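Local atomic coordinates of flagellar motor switch protein fliG (Aquifex aeolicus, PDB entry 3HJL), a protein that probably forms part of the rotor-mounted switch complex at the base of the flagellar basal body, where the direction of flagellar rotation is set. Residues 204-207 against 208-212; 269-272 against 273-276; 21-24 against 25-28; 28-31 against 32-36. One frame throughout, in Å; residues are numbered along the deposited sequence.

Contact 1 of 4, residues 204-207 against 208-212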
ATOM      1  N   ALA A 204       7.112  25.030 -11.503  1.00 68.05           N
ATOM      2  CA  ALA A 204       8.146  26.060 -11.391  1.00 58.03           C
ATOM      3  C   ALA A 204       8.092  27.112 -12.518  1.00 66.50           C
ATOM      4  O   ALA A 204       8.211  28.308 -12.242  1.00 74.28           O
ATOM      5  CB  ALA A 204       9.507  25.406 -11.351  1.00 62.07           C
ATOM      6  N   GLU A 205       7.938  26.668 -13.774  1.00 59.50           N
ATOM      7  CA  GLU A 205       7.839  27.590 -14.928  1.00 58.92           C
ATOM      8  C   GLU A 205       6.638  28.513 -14.773  1.00 61.01           C
ATOM      9  O   GLU A 205       6.736  29.723 -14.998  1.00 59.48           O
ATOM     10  CB  GLU A 205       7.672  26.826 -16.253  1.00 54.42           C
ATOM     11  CG  GLU A 205       8.869  26.012 -16.717  1.00 62.88           C
ATOM     12  CD  GLU A 205      10.051  26.849 -17.186  1.00 77.12           C
ATOM     13  OE1 GLU A 205      11.137  26.258 -17.372  1.00 86.72           O
ATOM     14  OE2 GLU A 205       9.911  28.082 -17.367  1.00 87.19           O
ATOM     15  N   LEU A 206       5.500  27.905 -14.448  1.00 61.77           N
ATOM     16  CA  LEU A 206       4.235  28.613 -14.251  1.00 62.53           C
ATOM     17  C   LEU A 206       4.403  29.689 -13.178  1.00 59.34           C
ATOM     18  O   LEU A 206       4.069  30.848 -13.413  1.00 62.23           O
ATOM     19  CB  LEU A 206       3.127  27.603 -13.874  1.00 58.98           C
ATOM     20  CG  LEU A 206       1.681  28.042 -13.605  1.00 61.07           C
ATOM     21  CD1 LEU A 206       0.778  26.809 -13.520  1.00 66.02           C
ATOM     22  CD2 LEU A 206       1.548  28.861 -12.335  1.00 56.39           C
ATOM     23  N   LEU A 207       4.957  29.303 -12.027  1.00 62.88           N
ATOM     24  CA  LEU A 207       5.216  30.243 -10.925  1.00 62.32           C
ATOM     25  C   LEU A 207       6.176  31.355 -11.343  1.00 66.82           C
ATOM     26  O   LEU A 207       5.934  32.516 -11.046  1.00 73.79           O
ATOM     27  CB  LEU A 207       5.763  29.511  -9.698  1.00 61.56           C
ATOM     28  CG  LEU A 207       4.767  28.599  -8.976  1.00 65.66           C
ATOM     29  CD1 LEU A 207       5.518  27.575  -8.155  1.00 69.55           C
ATOM     30  CD2 LEU A 207       3.795  29.390  -8.098  1.00 59.22           C
ATOM     31  N   ASN A 208       7.246  31.003 -12.056  1.00 67.14           N
ATOM     32  CA  ASN A 208       8.191  32.003 -12.586  1.00 59.63           C
ATOM     33  C   ASN A 208       7.564  32.951 -13.602  1.00 62.04           C
ATOM     34  O   ASN A 208       8.076  34.042 -13.806  1.00 61.35           O
ATOM     35  CB  ASN A 208       9.415  31.325 -13.223  1.00 60.46           C
ATOM     36  CG  ASN A 208      10.356  30.717 -12.194  1.00 65.74           C
ATOM     37  OD1 ASN A 208      10.381  31.125 -11.023  1.00 61.87           O
ATOM     38  ND2 ASN A 208      11.163  29.757 -12.636  1.00 61.31           N
ATOM     39  N   THR A 209       6.497  32.508 -14.276  1.00 62.82           N
ATOM     40  CA  THR A 209       5.731  33.357 -15.193  1.00 59.51           C
ATOM     41  C   THR A 209       4.752  34.270 -14.420  1.00 61.64           C
ATOM     42  O   THR A 209       4.498  35.404 -14.839  1.00 57.04           O
ATOM     43  CB  THR A 209       4.968  32.500 -16.218  1.00 62.38           C
ATOM     44  OG1 THR A 209       5.892  31.631 -16.889  1.00 64.92           O
ATOM     45  CG2 THR A 209       4.248  33.376 -17.241  1.00 58.35           C
ATOM     46  N   LEU A 210       4.173  33.746 -13.331  1.00 64.04           N
ATOM     47  CA  LEU A 210       3.309  34.531 -12.415  1.00 62.60           C
ATOM     48  C   LEU A 210       4.101  35.670 -11.761  1.00 58.78           C
ATOM     49  O   LEU A 210       5.293  35.518 -11.506  1.00 66.80           O
ATOM     50  CB  LEU A 210       2.739  33.634 -11.292  1.00 64.38           C
ATOM     51  CG  LEU A 210       1.445  32.833 -11.474  1.00 65.25           C
ATOM     52  CD1 LEU A 210       1.360  32.197 -12.812  1.00 69.89           C
ATOM     53  CD2 LEU A 210       1.337  31.781 -10.378  1.00 66.89           C
ATOM     54  N   ASP A 211       3.436  36.788 -11.468  1.00 56.86           N
ATOM     55  CA  ASP A 211       4.096  37.916 -10.802  1.00 63.33           C
ATOM     56  C   ASP A 211       4.402  37.557  -9.337  1.00 62.38           C
ATOM     57  O   ASP A 211       3.676  36.767  -8.726  1.00 61.30           O
ATOM     58  CB  ASP A 211       3.260  39.207 -10.906  1.00 65.70           C
ATOM     59  CG  ASP A 211       2.057  39.216  -9.978  1.00 65.99           C
ATOM     60  OD1 ASP A 211       1.267  38.253 -10.013  1.00 64.15           O
ATOM     61  OD2 ASP A 211       1.888  40.213  -9.241  1.00 68.41           O
ATOM     62  N   LYS A 212       5.481  38.132  -8.797  1.00 61.24           N
ATOM     63  CA  LYS A 212       5.988  37.794  -7.448  1.00 66.68           C
ATOM     64  C   LYS A 212       4.925  37.743  -6.347  1.00 69.99           C
ATOM     65  O   LYS A 212       4.970  36.856  -5.501  1.00 72.30           O
ATOM     66  CB  LYS A 212       7.125  38.744  -7.031  1.00 67.27           C
ATOM     67  CG  LYS A 212       7.896  38.292  -5.780  1.00 68.07           C
ATOM     68  CD  LYS A 212       8.918  39.322  -5.336  1.00 67.63           C
ATOM     69  CE  LYS A 212       9.543  38.932  -4.001  1.00 69.35           C
ATOM     70  NZ  LYS A 212      10.404  40.018  -3.426  1.00 72.82           N
TER
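Leu206, Leu207 and Leu210 meet where the last turn of helix 199-209 gives way to the short link before helix 212-225. Leu210 is the first residue to leave helical geometry, yet Leu210 N still donates to Leu206 O over 2.9 Å. The Leu206 chain leaves on the side opposite its backbone N (chi1 -180°), which carries CD2 along the helix until it touches Leu210 CD1 at 3.4 Å. Leu207 CD2 approaches Leu210 CD2 less closely, at 4.1 Å. Leu207 also packs against Ile218 and Leu219 of helix 212-225 and Ile233 of helix 227-237. In this all-helical fold many helices end in such short links, and threonine suits a place near a helix end because its hydroxyl can fold back on the carbonyl four residues earlier. Thr209 OG1 donates to Glu205 O at 2.8 Å from above the carbonyl plane, while Thr209 N reaches the same oxygen from the opposite face, giving Glu205 O two donors. Leu207 O and Leu210 O, two acceptors only 3.1 Å apart, both receive weak hydrogen bonds from Arg215 NE, whose positive charge probably eases their closeness. Ala204 is small enough to sit beside Lys236 and Met237, and Asn208 ND2 spans the same interface to hydrogen-bond Met237 O.

Contact 2 of 4, residues 269-272 against 273-276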
ATOM      1  N   GLY A 269      31.091  19.734 -14.609  1.00 72.62           N
ATOM      2  CA  GLY A 269      29.885  19.222 -15.275  1.00 78.28           C
ATOM      3  C   GLY A 269      28.981  20.312 -15.842  1.00 80.79           C
ATOM      4  O   GLY A 269      27.773  20.089 -15.988  1.00 76.45           O
ATOM      5  N   ALA A 270      29.562  21.470 -16.188  1.00 81.16           N
ATOM      6  CA  ALA A 270      28.805  22.620 -16.697  1.00 73.90           C
ATOM      7  C   ALA A 270      29.057  22.803 -18.196  1.00 76.64           C
ATOM      8  O   ALA A 270      30.140  22.447 -18.685  1.00 78.99           O
ATOM      9  CB  ALA A 270      29.202  23.884 -15.951  1.00 65.35           C
ATOM     10  N   PRO A 271      28.054  23.344 -18.940  1.00 73.38           N
ATOM     11  CA  PRO A 271      28.267  23.666 -20.355  1.00 67.13           C
ATOM     12  C   PRO A 271      29.333  24.737 -20.552  1.00 63.37           C
ATOM     13  O   PRO A 271      29.585  25.532 -19.645  1.00 70.27           O
ATOM     14  CB  PRO A 271      26.899  24.189 -20.807  1.00 67.81           C
ATOM     15  CG  PRO A 271      25.939  23.658 -19.827  1.00 68.31           C
ATOM     16  CD  PRO A 271      26.659  23.611 -18.537  1.00 69.73           C
ATOM     17  N   GLU A 272      29.923  24.771 -21.742  1.00 65.22           N
ATOM     18  CA  GLU A 272      31.056  25.654 -22.028  1.00 67.34           C
ATOM     19  C   GLU A 272      30.718  27.140 -21.902  1.00 69.58           C
ATOM     20  O   GLU A 272      31.552  27.931 -21.443  1.00 63.98           O
ATOM     21  CB  GLU A 272      31.631  25.359 -23.428  1.00 66.86           C
ATOM     22  CG  GLU A 272      32.994  26.004 -23.720  1.00 70.03           C
ATOM     23  CD  GLU A 272      34.076  25.596 -22.723  1.00 76.98           C
ATOM     24  OE1 GLU A 272      34.868  26.476 -22.312  1.00 83.61           O
ATOM     25  OE2 GLU A 272      34.108  24.410 -22.320  1.00 78.77           O
ATOM     26  N   ASP A 273      29.507  27.517 -22.311  1.00 65.53           N
ATOM     27  CA  ASP A 273      29.075  28.918 -22.232  1.00 65.51           C
ATOM     28  C   ASP A 273      28.895  29.423 -20.787  1.00 64.64           C
ATOM     29  O   ASP A 273      29.104  30.604 -20.516  1.00 59.12           O
ATOM     30  CB  ASP A 273      27.813  29.160 -23.066  1.00 70.76           C
ATOM     31  CG  ASP A 273      26.598  28.433 -22.531  1.00 74.40           C
ATOM     32  OD1 ASP A 273      26.615  27.185 -22.468  1.00 66.38           O
ATOM     33  OD2 ASP A 273      25.605  29.118 -22.234  1.00 79.02           O
ATOM     34  N   ILE A 274      28.529  28.525 -19.871  1.00 63.23           N
ATOM     35  CA  ILE A 274      28.417  28.861 -18.445  1.00 61.90           C
ATOM     36  C   ILE A 274      29.820  28.923 -17.808  1.00 64.68           C
ATOM     37  O   ILE A 274      30.064  29.748 -16.923  1.00 61.25           O
ATOM     38  CB  ILE A 274      27.472  27.867 -17.686  1.00 62.27           C
ATOM     39  CG1 ILE A 274      26.037  27.977 -18.231  1.00 61.97           C
ATOM     40  CG2 ILE A 274      27.467  28.140 -16.185  1.00 60.15           C
ATOM     41  CD1 ILE A 274      25.067  26.964 -17.633  1.00 62.26           C
ATOM     42  N   LYS A 275      30.734  28.059 -18.261  1.00 64.68           N
ATOM     43  CA  LYS A 275      32.139  28.156 -17.853  1.00 64.97           C
ATOM     44  C   LYS A 275      32.676  29.536 -18.219  1.00 57.81           C
ATOM     45  O   LYS A 275      33.192  30.254 -17.358  1.00 64.37           O
ATOM     46  CB  LYS A 275      33.017  27.098 -18.535  1.00 66.16           C
ATOM     47  CG  LYS A 275      32.916  25.694 -18.000  1.00 71.35           C
ATOM     48  CD  LYS A 275      33.849  24.780 -18.799  1.00 74.84           C
ATOM     49  CE  LYS A 275      33.988  23.403 -18.172  1.00 82.71           C
ATOM     50  NZ  LYS A 275      34.919  22.508 -18.924  1.00 83.23           N
ATOM     51  N   GLN A 276      32.538  29.903 -19.494  1.00 50.49           N
ATOM     52  CA  GLN A 276      33.013  31.206 -19.989  1.00 57.08           C
ATOM     53  C   GLN A 276      32.310  32.396 -19.337  1.00 57.02           C
ATOM     54  O   GLN A 276      32.891  33.477 -19.238  1.00 63.17           O
ATOM     55  CB  GLN A 276      32.886  31.306 -21.522  1.00 62.04           C
ATOM     56  CG  GLN A 276      33.775  30.341 -22.316  1.00 67.04           C
ATOM     57  CD  GLN A 276      35.263  30.483 -22.004  1.00 75.16           C
ATOM     58  OE1 GLN A 276      35.744  31.564 -21.636  1.00 73.09           O
ATOM     59  NE2 GLN A 276      35.999  29.382 -22.149  1.00 77.12           N
TER
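Glu272 and Gln276 are brought together by bends in both chains: Glu272 CG stands opposite its own N and the chain then folds at chi2 (58°), while Gln276, one turn on, folds back at its chi2 (-57°). The result is a hydrogen bond from Gln276 NE2 to Glu272 OE1 at 3.1 Å, in which the donor meets the oxygen nearly along the C-O axis and the oxygen lies close to the amide plane. The carboxylate and amide planes are turned about 40° from each other. The other carboxylate oxygen faces Lys275, whose chain is extended beyond CG; Glu272 OE2 lies 3.5 Å from Lys275 CD and 4.0 Å from Lys275 NZ, a long salt bridge. One glutamate thus serves two neighbours, and its backbone Glu272 O also accepts Gln276 N at 2.9 Å.

The same residues open helix 272-279, with Pro271 at the N-cap. Proline fits ahead of a first turn, since its missing N-H is not called on there, and Pro271 O takes Lys275 N at 3.1 Å. The Pro271 ring lies beside Ile274, Pro271 CD touching Ile274 CD1 at 3.8 Å, and both residues pack on Arg244. Asp273 directs OD2 to a salt bridge with Arg244 NE. Two acidic residues thus occupy the opening turn, where their negative charges would be expected to interact favourably with the positive end of the helix dipole.

Contact 3 of 4, residues 21-24 against 25-28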
ATOM      1  N   SER A  21     -20.993 -31.347  23.149  1.00 54.79           N
ATOM      2  CA  SER A  21     -19.592 -31.336  22.676  1.00 52.58           C
ATOM      3  C   SER A  21     -18.824 -32.656  22.835  1.00 53.48           C
ATOM      4  O   SER A  21     -17.932 -32.938  22.042  1.00 55.20           O
ATOM      5  CB  SER A  21     -18.815 -30.238  23.399  1.00 58.87           C
ATOM      6  OG  SER A  21     -19.421 -28.967  23.198  1.00 69.18           O
ATOM      7  N   LEU A  22     -19.136 -33.420  23.884  1.00 54.33           N
ATOM      8  CA  LEU A  22     -18.476 -34.705  24.167  1.00 56.37           C
ATOM      9  C   LEU A  22     -18.678 -35.713  23.034  1.00 58.12           C
ATOM     10  O   LEU A  22     -19.639 -35.599  22.280  1.00 55.30           O
ATOM     11  CB  LEU A  22     -19.017 -35.333  25.471  1.00 54.96           C
ATOM     12  CG  LEU A  22     -18.581 -34.758  26.830  1.00 55.78           C
ATOM     13  CD1 LEU A  22     -19.487 -35.277  27.923  1.00 53.45           C
ATOM     14  CD2 LEU A  22     -17.135 -35.110  27.139  1.00 49.34           C
ATOM     15  N   PRO A  23     -17.787 -36.722  22.933  1.00 60.21           N
ATOM     16  CA  PRO A  23     -17.981 -37.779  21.931  1.00 61.94           C
ATOM     17  C   PRO A  23     -19.294 -38.528  22.137  1.00 61.19           C
ATOM     18  O   PRO A  23     -19.770 -38.628  23.272  1.00 63.17           O
ATOM     19  CB  PRO A  23     -16.789 -38.720  22.164  1.00 57.20           C
ATOM     20  CG  PRO A  23     -15.789 -37.916  22.887  1.00 60.64           C
ATOM     21  CD  PRO A  23     -16.545 -36.927  23.705  1.00 61.79           C
ATOM     22  N   GLU A  24     -19.868 -39.046  21.053  1.00 63.50           N
ATOM     23  CA  GLU A  24     -21.159 -39.742  21.123  1.00 68.10           C
ATOM     24  C   GLU A  24     -21.133 -41.022  21.965  1.00 64.87           C
ATOM     25  O   GLU A  24     -22.158 -41.394  22.525  1.00 65.69           O
ATOM     26  CB  GLU A  24     -21.720 -40.028  19.728  1.00 73.23           C
ATOM     27  CG  GLU A  24     -22.013 -38.767  18.905  1.00 76.29           C
ATOM     28  CD  GLU A  24     -23.085 -38.991  17.849  1.00 78.70           C
ATOM     29  OE1 GLU A  24     -22.734 -39.175  16.659  1.00 76.84           O
ATOM     30  OE2 GLU A  24     -24.279 -39.019  18.221  1.00 80.79           O
ATOM     31  N   GLU A  25     -19.965 -41.666  22.079  1.00 67.22           N
ATOM     32  CA  GLU A  25     -19.802 -42.855  22.945  1.00 68.50           C
ATOM     33  C   GLU A  25     -20.090 -42.491  24.407  1.00 69.70           C
ATOM     34  O   GLU A  25     -20.742 -43.246  25.135  1.00 69.40           O
ATOM     35  CB  GLU A  25     -18.379 -43.437  22.872  1.00 67.82           C
ATOM     36  CG  GLU A  25     -17.856 -43.792  21.479  1.00 69.26           C
ATOM     37  CD  GLU A  25     -16.946 -42.719  20.895  1.00 69.55           C
ATOM     38  OE1 GLU A  25     -17.341 -41.534  20.899  1.00 60.66           O
ATOM     39  OE2 GLU A  25     -15.842 -43.066  20.425  1.00 74.09           O
ATOM     40  N   VAL A  26     -19.593 -41.324  24.814  1.00 71.09           N
ATOM     41  CA  VAL A  26     -19.781 -40.807  26.167  1.00 67.07           C
ATOM     42  C   VAL A  26     -21.208 -40.276  26.379  1.00 66.29           C
ATOM     43  O   VAL A  26     -21.890 -40.682  27.320  1.00 72.22           O
ATOM     44  CB  VAL A  26     -18.746 -39.688  26.472  1.00 64.24           C
ATOM     45  CG1 VAL A  26     -19.023 -39.041  27.821  1.00 65.43           C
ATOM     46  CG2 VAL A  26     -17.321 -40.253  26.424  1.00 59.18           C
ATOM     47  N   SER A  27     -21.669 -39.414  25.475  1.00 65.57           N
ATOM     48  CA  SER A  27     -22.973 -38.755  25.625  1.00 60.87           C
ATOM     49  C   SER A  27     -24.219 -39.601  25.297  1.00 58.71           C
ATOM     50  O   SER A  27     -25.326 -39.214  25.683  1.00 58.01           O
ATOM     51  CB  SER A  27     -23.002 -37.452  24.822  1.00 59.78           C
ATOM     52  OG  SER A  27     -22.866 -37.706  23.441  1.00 61.45           O
ATOM     53  N   MET A  28     -24.070 -40.718  24.573  1.00 62.78           N
ATOM     54  CA  MET A  28     -25.227 -41.606  24.320  1.00 68.24           C
ATOM     55  C   MET A  28     -25.739 -42.193  25.637  1.00 66.13           C
ATOM     56  O   MET A  28     -26.949 -42.306  25.840  1.00 69.86           O
ATOM     57  CB  MET A  28     -24.910 -42.735  23.307  1.00 71.91           C
ATOM     58  CG  MET A  28     -23.900 -43.808  23.765  1.00 75.97           C
ATOM     59  SD  MET A  28     -23.626 -45.128  22.545  1.00 84.35           S
ATOM     60  CE  MET A  28     -22.825 -44.235  21.208  1.00 84.91           C
TER
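Ser27 bends its hydroxyl back over the first turn of helix 24-33 to reach Pro23, the N-cap residue. Its OG sits between the backbone N and the carbonyl carbon (chi1 64°), the setting that lets Ser27 OG donate to Pro23 O at 3.2 Å from well above the carbonyl plane. Ser27 N meets the same oxygen at 3.0 Å, so one small polar residue grips the N-cap carbonyl twice. Met28 adopts the same kind of first torsion (chi1 67°) and then turns at chi3, wrapping around Glu24 O: both Met28 CG and Met28 CE lie 3.2 Å from that oxygen, which accepts Met28 N in the usual helical bond. Glu25 bends at chi2 (99°), bringing Glu25 OE1 to 3.1 Å from Pro23 CB, while its OE2 forms a long, weak ion pair with Lys76. On another face Val26 sets CG1 opposite its backbone N and across Leu22, Val26 CG1 lying 3.8 Å from Leu22 CD1. Leu22 and Pro23 pack on Ile75, and Leu22 also on Phe81 of helix 78-88. The buried Ser27 hydroxyl finds its acceptor in Pro23 O, so a small, neutral polar group can sit there.

Contact 4 of 4, residues 28-31 against 32-36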
ATOM      1  N   MET A  28     -24.070 -40.718  24.573  1.00 62.78           N
ATOM      2  CA  MET A  28     -25.227 -41.606  24.320  1.00 68.24           C
ATOM      3  C   MET A  28     -25.739 -42.193  25.637  1.00 66.13           C
ATOM      4  O   MET A  28     -26.949 -42.306  25.840  1.00 69.86           O
ATOM      5  CB  MET A  28     -24.910 -42.735  23.307  1.00 71.91           C
ATOM      6  CG  MET A  28     -23.900 -43.808  23.765  1.00 75.97           C
ATOM      7  SD  MET A  28     -23.626 -45.128  22.545  1.00 84.35           S
ATOM      8  CE  MET A  28     -22.825 -44.235  21.208  1.00 84.91           C
ATOM      9  N   ASN A  29     -24.805 -42.540  26.527  1.00 60.54           N
ATOM     10  CA  ASN A  29     -25.134 -43.061  27.858  1.00 57.24           C
ATOM     11  C   ASN A  29     -25.788 -42.003  28.748  1.00 57.03           C
ATOM     12  O   ASN A  29     -26.688 -42.316  29.527  1.00 55.42           O
ATOM     13  CB  ASN A  29     -23.878 -43.602  28.545  1.00 56.17           C
ATOM     14  CG  ASN A  29     -23.312 -44.829  27.847  1.00 57.31           C
ATOM     15  OD1 ASN A  29     -23.970 -45.869  27.755  1.00 49.69           O
ATOM     16  ND2 ASN A  29     -22.078 -44.717  27.368  1.00 54.80           N
ATOM     17  N   ILE A  30     -25.324 -40.758  28.624  1.00 54.81           N
ATOM     18  CA  ILE A  30     -25.893 -39.635  29.366  1.00 53.86           C
ATOM     19  C   ILE A  30     -27.369 -39.462  29.004  1.00 56.62           C
ATOM     20  O   ILE A  30     -28.214 -39.362  29.892  1.00 63.92           O
ATOM     21  CB  ILE A  30     -25.121 -38.301  29.087  1.00 57.04           C
ATOM     22  CG1 ILE A  30     -23.679 -38.371  29.629  1.00 58.70           C
ATOM     23  CG2 ILE A  30     -25.839 -37.116  29.723  1.00 54.57           C
ATOM     24  CD1 ILE A  30     -22.822 -37.169  29.244  1.00 58.40           C
ATOM     25  N   VAL A  31     -27.665 -39.472  27.702  1.00 59.56           N
ATOM     26  CA  VAL A  31     -29.036 -39.312  27.181  1.00 58.18           C
ATOM     27  C   VAL A  31     -29.994 -40.416  27.667  1.00 63.25           C
ATOM     28  O   VAL A  31     -31.152 -40.140  28.010  1.00 62.95           O
ATOM     29  CB  VAL A  31     -29.042 -39.278  25.614  1.00 60.87           C
ATOM     30  CG1 VAL A  31     -30.460 -39.417  25.067  1.00 61.72           C
ATOM     31  CG2 VAL A  31     -28.384 -37.991  25.090  1.00 56.12           C
ATOM     32  N   LYS A  32     -29.497 -41.652  27.700  1.00 62.32           N
ATOM     33  CA  LYS A  32     -30.279 -42.814  28.145  1.00 60.89           C
ATOM     34  C   LYS A  32     -30.696 -42.742  29.622  1.00 60.55           C
ATOM     35  O   LYS A  32     -31.819 -43.120  29.969  1.00 65.77           O
ATOM     36  CB  LYS A  32     -29.495 -44.107  27.887  1.00 63.60           C
ATOM     37  CG  LYS A  32     -29.359 -44.467  26.409  1.00 65.15           C
ATOM     38  CD  LYS A  32     -28.190 -45.425  26.147  1.00 67.00           C
ATOM     39  CE  LYS A  32     -28.369 -46.770  26.843  1.00 65.89           C
ATOM     40  NZ  LYS A  32     -27.262 -47.709  26.517  1.00 67.96           N
ATOM     41  N   GLU A  33     -29.786 -42.273  30.478  1.00 55.98           N
ATOM     42  CA  GLU A  33     -30.058 -42.128  31.923  1.00 56.98           C
ATOM     43  C   GLU A  33     -30.934 -40.916  32.253  1.00 53.67           C
ATOM     44  O   GLU A  33     -31.713 -40.949  33.197  1.00 56.00           O
ATOM     45  CB  GLU A  33     -28.754 -41.999  32.699  1.00 56.54           C
ATOM     46  CG  GLU A  33     -27.879 -43.225  32.683  1.00 51.42           C
ATOM     47  CD  GLU A  33     -26.685 -43.064  33.584  1.00 49.22           C
ATOM     48  OE1 GLU A  33     -26.879 -42.998  34.814  1.00 50.13           O
ATOM     49  OE2 GLU A  33     -25.553 -43.013  33.067  1.00 48.60           O
ATOM     50  N   LEU A  34     -30.731 -39.829  31.521  1.00 60.60           N
ATOM     51  CA  LEU A  34     -31.522 -38.607  31.690  1.00 60.15           C
ATOM     52  C   LEU A  34     -32.943 -38.777  31.146  1.00 62.44           C
ATOM     53  O   LEU A  34     -33.148 -39.426  30.120  1.00 72.96           O
ATOM     54  CB  LEU A  34     -30.851 -37.426  30.968  1.00 57.17           C
ATOM     55  CG  LEU A  34     -29.916 -36.471  31.720  1.00 55.70           C
ATOM     56  CD1 LEU A  34     -29.044 -37.142  32.742  1.00 44.68           C
ATOM     57  CD2 LEU A  34     -29.071 -35.708  30.691  1.00 52.49           C
ATOM     58  N   SER A  35     -33.908 -38.155  31.824  1.00 63.94           N
ATOM     59  CA  SER A  35     -35.305 -38.124  31.379  1.00 59.02           C
ATOM     60  C   SER A  35     -35.462 -37.073  30.282  1.00 59.34           C
ATOM     61  O   SER A  35     -34.517 -36.341  29.980  1.00 64.16           O
ATOM     62  CB  SER A  35     -36.216 -37.765  32.551  1.00 56.14           C
ATOM     63  OG  SER A  35     -35.945 -36.451  33.009  1.00 55.00           O
ATOM     64  N   GLU A  36     -36.659 -36.982  29.706  1.00 68.73           N
ATOM     65  CA  GLU A  36     -36.926 -36.016  28.627  1.00 70.42           C
ATOM     66  C   GLU A  36     -36.938 -34.571  29.157  1.00 67.53           C
ATOM     67  O   GLU A  36     -36.437 -33.661  28.490  1.00 57.81           O
ATOM     68  CB  GLU A  36     -38.248 -36.356  27.912  1.00 72.25           C
ATOM     69  CG  GLU A  36     -38.525 -35.566  26.608  1.00 75.27           C
ATOM     70  CD  GLU A  36     -37.471 -35.781  25.517  1.00 77.88           C
ATOM     71  OE1 GLU A  36     -37.270 -34.858  24.700  1.00 75.15           O
ATOM     72  OE2 GLU A  36     -36.836 -36.857  25.483  1.00 84.43           O
TER
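Ile30 and Leu34 pack against each other just before the short link that joins helix 24-33 to helix 36-47 in the N-terminal domain. Their side chains lie side by side and point the same way, with Ile30 CG2 3.7 Å from Leu34 CD2. Leu34 is already outside helical geometry, but Leu34 N keeps the last bond of the series, to Ile30 O at 3.0 Å. Residues four apart stand on the same face of a helix, so the two branched side chains meet: Ile30 CG2, set opposite its backbone N, is the branch that touches Leu34.

The preceding turn is held by backbone bonds of moderate length, Lys32 N to Met28 O and Glu33 N to Asn29 O, each 3.2 Å. Along this exposed face Lys32 runs beside Asn29. With its CG beside the backbone N (chi1 -70°), Lys32 CG comes to 3.3 Å from Met28 O. A bend at chi3 (63°) then turns CE and NZ alongside Asn29, leaving Lys32 NZ 4.0 Å from Asn29 OD1, near but not bonded. A long, flexible lysine suits such a surface, its methylenes covering backbone while its charge stays outside.

Farther out, Leu39 receives both Val31 and Leu34, and Leu42 receives Leu34, so Val31 and Leu34 pack on helix 36-47. Ser35 starts that helix as its N-cap. Its OG caps a backbone N farther along, a reciprocal pairing consistent with a capping box, in which Ser35 N donates to Glu38 OE1.

In the fold
Contacts 3 and 4 occupy the two ends of helix 24-33, their centres about 11 Å apart; they share Met28 and touch through Leu22 and Ile30. Both are surface contacts of the N-terminal domain, as contact 2 is of the C-terminal domain, whereas contact 1 is partly buried. The centres of contacts 1 and 2 are about 26 Å apart, and that of contact 1 is about 83 Å from contact 3 and 90 Å from contact 4. By chemistry the pairing changes: contacts 2 and 3 are helix starts with proline at the N-cap, one relying on charged and amide groups, the other on a serine hydroxyl, whereas contacts 1 and 4 are helix ends closed by a leucine that packs one turn back.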